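PDB 4XAA: putative oxygenase, which probably acts as a nonhaem iron, 2-oxoglutarate-dependent dioxygenase in orthosomycin biosynthesis, a pathway in which such enzymes carry out oxidative cyclizations. Local coordinates for residues V105-A110 with V211-D216; C137-C142 with V187-V192. All blocks are in the same frame, centred on the assembly; numbering follows the deposited sequence.

Contact 1. Residues V105-A110 with V211-D216; sequences VPTAYA and VIEYAD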
loop_
_atom_site.group_PDB
_atom_site.type_symbol
_atom_site.label_atom_id
_atom_site.label_comp_id
_atom_site.label_asym_id
_atom_site.label_seq_id
_atom_site.Cartn_x
_atom_site.Cartn_y
_atom_site.Cartn_z
ATOM N N VAL A 105 2.907 -16.196 -2.542
ATOM C CA VAL A 105 4.126 -15.996 -1.779
ATOM C C VAL A 105 4.450 -14.502 -1.788
ATOM O O VAL A 105 4.273 -13.840 -2.807
ATOM C CB VAL A 105 5.298 -16.829 -2.359
ATOM C CG1 VAL A 105 6.598 -16.438 -1.718
ATOM C CG2 VAL A 105 5.050 -18.321 -2.147
ATOM N N PRO A 106 4.883 -13.955 -0.639
ATOM C CA PRO A 106 5.245 -12.533 -0.601
ATOM C C PRO A 106 6.453 -12.244 -1.497
ATOM O O PRO A 106 7.375 -13.051 -1.526
ATOM C CB PRO A 106 5.585 -12.299 0.873
ATOM C CG PRO A 106 6.014 -13.660 1.372
ATOM C CD PRO A 106 5.098 -14.613 0.664
ATOM N N THR A 107 6.454 -11.123 -2.213
ATOM C CA THR A 107 7.544 -10.852 -3.132
ATOM C C THR A 107 8.236 -9.520 -2.859
ATOM O O THR A 107 9.264 -9.223 -3.458
ATOM C CB THR A 107 7.051 -10.876 -4.587
ATOM O OG1 THR A 107 5.907 -10.029 -4.715
ATOM C CG2 THR A 107 6.656 -12.294 -4.991
ATOM N N ALA A 108 7.682 -8.734 -1.946
ATOM C CA ALA A 108 8.202 -7.399 -1.658
ATOM C C ALA A 108 7.486 -6.785 -0.466
ATOM O O ALA A 108 6.284 -6.954 -0.280
ATOM C CB ALA A 108 8.066 -6.476 -2.882
ATOM N N TYR A 109 8.245 -6.049 0.324
ATOM C CA TYR A 109 7.747 -5.437 1.535
ATOM C C TYR A 109 8.190 -3.995 1.546
ATOM O O TYR A 109 9.374 -3.713 1.381
ATOM C CB TYR A 109 8.295 -6.139 2.783
ATOM C CG TYR A 109 8.112 -7.641 2.856
ATOM C CD1 TYR A 109 8.893 -8.493 2.090
ATOM C CD2 TYR A 109 7.196 -8.206 3.734
ATOM C CE1 TYR A 109 8.748 -9.865 2.163
ATOM C CE2 TYR A 109 7.046 -9.584 3.827
ATOM C CZ TYR A 109 7.826 -10.414 3.040
ATOM O OH TYR A 109 7.697 -11.785 3.119
ATOM N N ALA A 110 7.267 -3.077 1.780
ATOM C CA ALA A 110 7.652 -1.681 1.839
ATOM C C ALA A 110 6.839 -0.916 2.855
ATOM O O ALA A 110 5.673 -1.222 3.113
ATOM C CB ALA A 110 7.524 -1.016 0.441
ATOM N N VAL A 211 3.024 -1.922 2.739
ATOM C CA VAL A 211 2.618 -2.602 1.507
ATOM C C VAL A 211 3.449 -3.874 1.280
ATOM O O VAL A 211 4.694 -3.833 1.205
ATOM C CB VAL A 211 2.767 -1.688 0.260
ATOM C CG1 VAL A 211 2.156 -2.342 -0.974
ATOM C CG2 VAL A 211 2.133 -0.348 0.508
ATOM N N ILE A 212 2.751 -4.997 1.172
ATOM C CA ILE A 212 3.382 -6.278 0.918
ATOM C C ILE A 212 2.805 -6.823 -0.377
ATOM O O ILE A 212 1.597 -6.820 -0.589
ATOM C CB ILE A 212 3.169 -7.277 2.111
ATOM C CG1 ILE A 212 3.706 -6.687 3.415
ATOM C CG2 ILE A 212 3.843 -8.614 1.862
ATOM C CD1 ILE A 212 3.699 -7.675 4.586
ATOM N N GLU A 213 3.664 -7.262 -1.278
ATOM C CA GLU A 213 3.153 -7.821 -2.516
ATOM C C GLU A 213 3.117 -9.340 -2.446
ATOM O O GLU A 213 4.104 -9.959 -2.072
ATOM C CB GLU A 213 3.998 -7.363 -3.693
ATOM C CG GLU A 213 3.547 -7.926 -5.018
ATOM C CD GLU A 213 4.344 -7.360 -6.174
ATOM O OE1 GLU A 213 4.267 -6.130 -6.401
ATOM O OE2 GLU A 213 5.054 -8.137 -6.845
ATOM N N TYR A 214 1.972 -9.925 -2.787
ATOM C CA TYR A 214 1.823 -11.374 -2.805
ATOM C C TYR A 214 1.522 -11.849 -4.203
ATOM O O TYR A 214 0.719 -11.232 -4.913
ATOM C CB TYR A 214 0.709 -11.850 -1.859
ATOM C CG TYR A 214 0.955 -11.519 -0.410
ATOM C CD1 TYR A 214 1.552 -12.445 0.457
ATOM C CD2 TYR A 214 0.601 -10.277 0.094
ATOM C CE1 TYR A 214 1.772 -12.124 1.788
ATOM C CE2 TYR A 214 0.820 -9.949 1.404
ATOM C CZ TYR A 214 1.401 -10.868 2.245
ATOM O OH TYR A 214 1.610 -10.498 3.544
ATOM N N ALA A 215 2.128 -12.973 -4.580
ATOM C CA ALA A 215 2.057 -13.425 -5.961
ATOM C C ALA A 215 1.802 -14.907 -6.102
ATOM O O ALA A 215 2.328 -15.706 -5.342
ATOM C CB ALA A 215 3.354 -13.059 -6.693
ATOM N N ASP A 216 0.984 -15.257 -7.089
ATOM C CA ASP A 216 0.960 -16.602 -7.623
ATOM C C ASP A 216 2.410 -16.994 -7.875
ATOM O O ASP A 216 3.092 -16.311 -8.628
ATOM C CB ASP A 216 0.141 -16.654 -8.917
ATOM C CG ASP A 216 0.039 -18.060 -9.506
ATOM O OD1 ASP A 216 0.827 -18.954 -9.141
ATOM O OD2 ASP A 216 -0.842 -18.278 -10.355
#
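The two tyrosine rings of this strand pair each meet a neighbour on the partner strand. CD1 of I212 comes up obliquely to CD2 of Y109 at 3.6 Å, and Y214 is met obliquely by P106 N, its CE1 3.9 Å from CB of P106. Both rings leave the same face of the sheet; beyond it Y109 meets the ring of H88, while Y214 packs on helix 90-100. The third flat group, the carboxylate of E213, projects from the other face. T107 OG1 donates to its OE2 (3.0 Å), approaching from the anti side and 34° out of the carboxylate plane; R128 forms a salt bridge with the same oxygen. The glutamate chain is extended, with CG anti to the backbone N (chi1 179°), and this carries OE2 outward to the threonine hydroxyl. These are neighbouring strands of the double-stranded beta-helix fold, running antiparallel with a beta bulge: T107 and A108 together stand opposite E213. T107 N binds E213 O, whereas E213 N returns to A108 O at 2.8 Å. Regular pairing flanks the bulge, with V105 and A215 bonded in both directions at one end. At the other, A110 N reaches V211 O (2.7 Å) and V211 N reaches A110 O.

Contact 2. Residues C137-C142 with V187-V192; sequences CNLSIC and VVVHDV
N138 lays its CB over one face of the H190 imidazole, a CH-pi contact 3.8 Å from the ring centroid and 29° off the ring normal. The asparagine amide is turned only 23° from the ring plane, and its ND2 extends past the ring to V192 CG1. At the ring's edge, in its plane, sits a water 2.6 Å from H190 ND1. That water also bonds S140 OG at 2.6 Å and donates to N138 O, so it joins both strands. The histidine CG lies between its backbone N and carbonyl carbon (chi1 68°), which swings the ring across toward N138. Behind the side chains, the backbone keeps regular antiparallel register: N138 pairs with H190 in both directions, and S140 N meets V188 O at 2.7 Å almost straight. On the reverse face the chemistry turns apolar. L139 CG rests on V187 CG1 (3.8 Å), with helix 90-100 packed over this side; at the end of the strand C137 CB approaches V189 CG2 (4.0 Å), and F15 touches both residues. Farther out, H190 NE2 bonds OD2 of D127, which with H125 and H196 binds nickel, probably where iron sits in the working enzyme. H190 is therefore a second-shell residue: bonded at both ring nitrogens and backed by N138, its imidazole is fixed in rotation and can help orient the metal-binding carboxylate.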
loop_
_atom_site.group_PDB
_atom_site.type_symbol
_atom_site.label_atom_id
_atom_site.label_comp_id
_atom_site.label_asym_id
_atom_site.label_seq_id
_atom_site.Cartn_x
_atom_site.Cartn_y
_atom_site.Cartn_z
ATOM N N CYS A 137 -1.196 -9.398 -5.997
ATOM C CA CYS A 137 -1.824 -8.266 -5.326
ATOM C C CYS A 137 -0.923 -7.622 -4.294
ATOM O O CYS A 137 0.050 -8.211 -3.858
ATOM C CB CYS A 137 -3.135 -8.688 -4.648
ATOM S SG CYS A 137 -2.906 -9.889 -3.317
ATOM N N ASN A 138 -1.268 -6.395 -3.922
ATOM C CA ASN A 138 -0.632 -5.688 -2.828
ATOM C C ASN A 138 -1.560 -5.622 -1.647
ATOM O O ASN A 138 -2.724 -5.256 -1.788
ATOM C CB ASN A 138 -0.244 -4.269 -3.237
ATOM C CG ASN A 138 1.022 -4.219 -4.094
ATOM O OD1 ASN A 138 2.141 -4.276 -3.577
ATOM N ND2 ASN A 138 0.846 -4.085 -5.405
ATOM N N LEU A 139 -1.056 -5.977 -0.473
ATOM C CA LEU A 139 -1.820 -5.761 0.749
ATOM C C LEU A 139 -1.293 -4.510 1.398
ATOM O O LEU A 139 -0.106 -4.418 1.702
ATOM C CB LEU A 139 -1.716 -6.947 1.716
ATOM C CG LEU A 139 -2.817 -8.008 1.634
ATOM C CD1 LEU A 139 -2.863 -8.595 0.248
ATOM C CD2 LEU A 139 -2.573 -9.098 2.651
ATOM N N SER A 140 -2.170 -3.533 1.577
ATOM C CA SER A 140 -1.795 -2.295 2.225
ATOM C C SER A 140 -2.354 -2.315 3.625
ATOM O O SER A 140 -3.565 -2.187 3.823
ATOM C CB SER A 140 -2.309 -1.082 1.445
ATOM O OG SER A 140 -1.823 -1.092 0.108
ATOM N N ILE A 141 -1.468 -2.513 4.591
ATOM C CA ILE A 141 -1.849 -2.479 5.990
ATOM C C ILE A 141 -1.747 -1.051 6.493
ATOM O O ILE A 141 -0.656 -0.519 6.673
ATOM C CB ILE A 141 -0.969 -3.398 6.865
ATOM C CG1 ILE A 141 -0.887 -4.803 6.265
ATOM C CG2 ILE A 141 -1.525 -3.453 8.269
ATOM C CD1 ILE A 141 0.221 -5.648 6.874
ATOM N N CYS A 142 -2.901 -0.443 6.718
ATOM C CA CYS A 142 -2.995 0.949 7.129
ATOM C C CYS A 142 -2.743 1.130 8.618
ATOM O O CYS A 142 -3.435 0.547 9.455
ATOM C CB CYS A 142 -4.368 1.478 6.735
ATOM S SG CYS A 142 -4.685 1.027 5.011
ATOM N N VAL A 187 -6.971 -3.392 5.922
ATOM C CA VAL A 187 -6.069 -3.913 4.924
ATOM C C VAL A 187 -6.730 -3.757 3.568
ATOM O O VAL A 187 -7.791 -4.327 3.318
ATOM C CB VAL A 187 -5.717 -5.380 5.175
ATOM C CG1 VAL A 187 -4.889 -5.919 4.033
ATOM C CG2 VAL A 187 -4.971 -5.513 6.494
ATOM N N VAL A 188 -6.122 -2.942 2.713
ATOM C CA VAL A 188 -6.598 -2.759 1.357
ATOM C C VAL A 188 -5.854 -3.734 0.488
ATOM O O VAL A 188 -4.650 -3.905 0.645
ATOM C CB VAL A 188 -6.364 -1.339 0.868
ATOM C CG1 VAL A 188 -6.884 -1.164 -0.561
ATOM C CG2 VAL A 188 -7.025 -0.371 1.818
ATOM N N VAL A 189 -6.560 -4.394 -0.415
ATOM C CA VAL A 189 -5.885 -5.266 -1.347
ATOM C C VAL A 189 -6.180 -4.784 -2.767
ATOM O O VAL A 189 -7.324 -4.539 -3.126
ATOM C CB VAL A 189 -6.300 -6.730 -1.110
ATOM C CG1 VAL A 189 -7.646 -6.778 -0.465
ATOM C CG2 VAL A 189 -6.257 -7.551 -2.380
ATOM N N HIS A 190 -5.133 -4.579 -3.555
ATOM C CA HIS A 190 -5.361 -4.127 -4.913
ATOM C C HIS A 190 -4.496 -4.878 -5.892
ATOM O O HIS A 190 -3.372 -5.307 -5.588
ATOM C CB HIS A 190 -5.161 -2.610 -5.039
ATOM C CG HIS A 190 -3.749 -2.146 -4.869
ATOM N ND1 HIS A 190 -3.216 -1.815 -3.643
ATOM C CD2 HIS A 190 -2.773 -1.902 -5.781
ATOM C CE1 HIS A 190 -1.965 -1.416 -3.799
ATOM N NE2 HIS A 190 -1.673 -1.458 -5.088
ATOM N N ASP A 191 -5.067 -5.077 -7.069
ATOM C CA ASP A 191 -4.402 -5.805 -8.132
ATOM C C ASP A 191 -3.196 -4.979 -8.613
ATOM O O ASP A 191 -3.272 -3.758 -8.666
ATOM C CB ASP A 191 -5.404 -6.086 -9.252
ATOM C CG ASP A 191 -4.907 -7.106 -10.240
ATOM O OD1 ASP A 191 -3.795 -6.895 -10.775
ATOM O OD2 ASP A 191 -5.624 -8.112 -10.478
ATOM N N VAL A 192 -2.080 -5.621 -8.931
ATOM C CA VAL A 192 -0.902 -4.855 -9.338
ATOM C C VAL A 192 -1.110 -4.175 -10.684
ATOM O O VAL A 192 -0.358 -3.280 -11.038
ATOM C CB VAL A 192 0.364 -5.727 -9.432
ATOM C CG1 VAL A 192 0.855 -6.126 -8.048
ATOM C CG2 VAL A 192 0.104 -6.932 -10.296
HETATM O O HOH W 1 -3.687 -2.307 -1.151
#

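Both contacts belong to one antiparallel sheet, in which strands 207-215 and 136-142 are neighbours, so contact 1 and contact 2 adjoin through the backbone: L139 N meets I212 O and Y214 N meets C137 O, each at 2.8 Å as probable hydrogen bonds. Their settings differ. Contact 2 is wholly buried near the middle of the chain, whereas contact 1 is only partly buried and has exposed residues. Helix 90-100 backs both, under Y214 in one and under the aliphatic side chains in the other. In contact 2 the polar groups gather round H190, which bonds a metal ligand; in contact 1 the polar side chains meet at one salt-bridged carboxylate, alongside a bulge that contact 2 lacks.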